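Local coordinates for probable GGDEF family protein (Chromobacterium violaceum, PDB 3NJA) that is of unknown function but, as a PAS domain of a GGDEF family protein, probably senses a signal and relays it to cyclic-di-GMP synthesis, at residues 32-35 and 36-40. Sequence-based numbering, arbitrary orientation.
Sequences WSQA and VHDIF
Trp32 turns its CG away from its own carbonyl carbon (chi1 -83°), laying the indole against the first turn of the helix, while Val36, with CG1 anti to the backbone N, directs that methyl onto its face. CG1 lies over the indole, displaced toward the ring fusion, in a CH-pi contact whose exact closeness is doubtful in the model; a branched aliphatic residue suits the place because one methyl can cover the indole while CG2 lies near Ser33. At the edge of the indole, Trp32 CE3 reaches the middle of the imidazole face of His37, 3.7 Å from its CE1, in an edge-to-face pair with planes at 75°. The bond from His37 ND1 to Thr42 OG1 probably limits rotation of the imidazole. Farther along, Trp32 CH2 lies over the centre of the Phe40 ring, 3.6 Å from its CG, although the two planes meet obliquely. A broad indole can thus touch Val36, His37 and Phe40 at once, forming an aromatic cluster with the last two.

Ser33 occupies the N-cap: its short hydroxyl accepts a weak bond of doubtful geometry from Ala35 N, and Ser33 O accepts one from Val36 N at 2.8 Å. On the outer side of the turn, the bent chain of Gln34 brings NE2 to 2.7 Å from Asp38 OD1, fairly straight at 152°; the acceptor lies nearly in the amide plane, but the carboxylate is met from above its own plane. An amide and a carboxylate four residues apart suit this more exposed flank.

Within this PAS fold, strand 30-32 passes through the Ser33 cap directly into helix 34-40, with Phe47 stacking on Trp32, Ser20 of strand 19-24 bonded to Ser33, and Ile86, Leu96 and Val117 of a second subunit packing on Phe40, Ile39 and Val36.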
ATOM      1  N   TRP B  32      -7.532   6.473 -24.909  1.00 64.25           N
ATOM      2  CA  TRP B  32      -6.197   5.965 -25.180  1.00 69.25           C
ATOM      3  C   TRP B  32      -5.360   6.979 -25.925  1.00 64.94           C
ATOM      4  O   TRP B  32      -5.856   7.625 -26.841  1.00 66.01           O
ATOM      5  CB  TRP B  32      -6.276   4.688 -26.005  1.00 74.45           C
ATOM      6  CG  TRP B  32      -6.522   3.483 -25.180  1.00 76.13           C
ATOM      7  CD1 TRP B  32      -6.759   3.444 -23.835  1.00 70.75           C
ATOM      8  CD2 TRP B  32      -6.555   2.131 -25.635  1.00 73.18           C
ATOM      9  NE1 TRP B  32      -6.934   2.146 -23.425  1.00 68.45           N
ATOM     10  CE2 TRP B  32      -6.812   1.319 -24.511  1.00 72.73           C
ATOM     11  CE3 TRP B  32      -6.385   1.526 -26.882  1.00 74.74           C
ATOM     12  CZ2 TRP B  32      -6.912  -0.070 -24.601  1.00 76.37           C
ATOM     13  CZ3 TRP B  32      -6.484   0.145 -26.970  1.00 79.40           C
ATOM     14  CH2 TRP B  32      -6.747  -0.637 -25.836  1.00 75.72           C
ATOM     15  N   SER B  33      -4.097   7.125 -25.530  1.00 61.27           N
ATOM     16  CA  SER B  33      -3.141   7.846 -26.359  1.00 65.77           C
ATOM     17  C   SER B  33      -2.786   6.921 -27.514  1.00 57.88           C
ATOM     18  O   SER B  33      -2.879   5.706 -27.378  1.00 56.65           O
ATOM     19  CB  SER B  33      -1.882   8.212 -25.571  1.00 67.72           C
ATOM     20  OG  SER B  33      -1.074   7.077 -25.321  1.00 74.55           O
ATOM     21  N   GLN B  34      -2.384   7.484 -28.647  1.00 63.92           N
ATOM     22  CA  GLN B  34      -2.013   6.651 -29.793  1.00 73.56           C
ATOM     23  C   GLN B  34      -0.914   5.665 -29.390  1.00 72.21           C
ATOM     24  O   GLN B  34      -0.738   4.626 -30.018  1.00 79.18           O
ATOM     25  CB  GLN B  34      -1.582   7.506 -30.994  1.00 76.86           C
ATOM     26  CG  GLN B  34      -1.089   6.711 -32.213  1.00 80.69           C
ATOM     27  CD  GLN B  34      -2.176   5.853 -32.856  1.00 80.69           C
ATOM     28  OE1 GLN B  34      -3.246   6.344 -33.222  1.00 75.52           O
ATOM     29  NE2 GLN B  34      -1.896   4.563 -33.003  1.00 85.18           N
ATOM     30  N   ALA B  35      -0.194   5.987 -28.324  1.00 66.00           N
ATOM     31  CA  ALA B  35       0.867   5.114 -27.842  1.00 68.02           C
ATOM     32  C   ALA B  35       0.335   3.784 -27.305  1.00 72.91           C
ATOM     33  O   ALA B  35       1.011   2.761 -27.412  1.00 73.67           O
ATOM     34  CB  ALA B  35       1.703   5.826 -26.786  1.00 55.22           C
ATOM     35  N   VAL B  36      -0.865   3.807 -26.725  1.00 66.97           N
ATOM     36  CA  VAL B  36      -1.513   2.590 -26.238  1.00 60.81           C
ATOM     37  C   VAL B  36      -1.991   1.751 -27.419  1.00 71.61           C
ATOM     38  O   VAL B  36      -1.619   0.580 -27.571  1.00 69.39           O
ATOM     39  CB  VAL B  36      -2.730   2.908 -25.343  1.00 62.14           C
ATOM     40  CG1 VAL B  36      -3.498   1.638 -25.025  1.00 57.28           C
ATOM     41  CG2 VAL B  36      -2.299   3.624 -24.048  1.00 55.60           C
ATOM     42  N   HIS B  37      -2.814   2.369 -28.261  1.00 73.01           N
ATOM     43  CA  HIS B  37      -3.256   1.748 -29.498  1.00 69.00           C
ATOM     44  C   HIS B  37      -2.115   1.030 -30.186  1.00 76.63           C
ATOM     45  O   HIS B  37      -2.323   0.011 -30.854  1.00 69.43           O
ATOM     46  CB  HIS B  37      -3.819   2.797 -30.447  1.00 66.23           C
ATOM     47  CG  HIS B  37      -5.247   3.138 -30.179  1.00 71.53           C
ATOM     48  ND1 HIS B  37      -6.283   2.288 -30.493  1.00 68.66           N
ATOM     49  CD2 HIS B  37      -5.810   4.235 -29.620  1.00 73.57           C
ATOM     50  CE1 HIS B  37      -7.427   2.847 -30.141  1.00 68.30           C
ATOM     51  NE2 HIS B  37      -7.167   4.029 -29.610  1.00 74.02           N
ATOM     52  N   ASP B  38      -0.913   1.574 -30.031  1.00 76.96           N
ATOM     53  CA  ASP B  38       0.256   1.010 -30.682  1.00 77.35           C
ATOM     54  C   ASP B  38       0.705  -0.262 -29.982  1.00 77.92           C
ATOM     55  O   ASP B  38       1.098  -1.222 -30.633  1.00 80.57           O
ATOM     56  CB  ASP B  38       1.395   2.033 -30.753  1.00 75.58           C
ATOM     57  CG  ASP B  38       1.160   3.105 -31.816  1.00 81.42           C
ATOM     58  OD1 ASP B  38       0.261   2.928 -32.668  1.00 86.42           O
ATOM     59  OD2 ASP B  38       1.879   4.129 -31.797  1.00 83.23           O
ATOM     60  N   ILE B  39       0.645  -0.290 -28.658  1.00 73.77           N
ATOM     61  CA  ILE B  39       1.070  -1.503 -27.979  1.00 74.91           C
ATOM     62  C   ILE B  39      -0.001  -2.591 -28.102  1.00 69.68           C
ATOM     63  O   ILE B  39       0.300  -3.789 -28.053  1.00 68.70           O
ATOM     64  CB  ILE B  39       1.510  -1.255 -26.519  1.00 79.16           C
ATOM     65  CG1 ILE B  39       0.613  -1.997 -25.541  1.00 79.53           C
ATOM     66  CG2 ILE B  39       1.530   0.235 -26.187  1.00 83.83           C
ATOM     67  CD1 ILE B  39       0.983  -1.689 -24.117  1.00 82.36           C
ATOM     68  N   PHE B  40      -1.241  -2.165 -28.322  1.00 58.83           N
ATOM     69  CA  PHE B  40      -2.339  -3.110 -28.504  1.00 58.72           C
ATOM     70  C   PHE B  40      -2.522  -3.621 -29.931  1.00 64.98           C
ATOM     71  O   PHE B  40      -3.231  -4.604 -30.150  1.00 63.87           O
ATOM     72  CB  PHE B  40      -3.657  -2.527 -27.995  1.00 40.73           C
ATOM     73  CG  PHE B  40      -3.875  -2.764 -26.539  1.00 50.61           C
ATOM     74  CD1 PHE B  40      -4.685  -3.805 -26.112  1.00 42.40           C
ATOM     75  CD2 PHE B  40      -3.240  -1.963 -25.588  1.00 43.88           C
ATOM     76  CE1 PHE B  40      -4.884  -4.035 -24.760  1.00 45.32           C
ATOM     77  CE2 PHE B  40      -3.420  -2.199 -24.247  1.00 46.03           C
ATOM     78  CZ  PHE B  40      -4.253  -3.238 -23.829  1.00 46.93           C
TER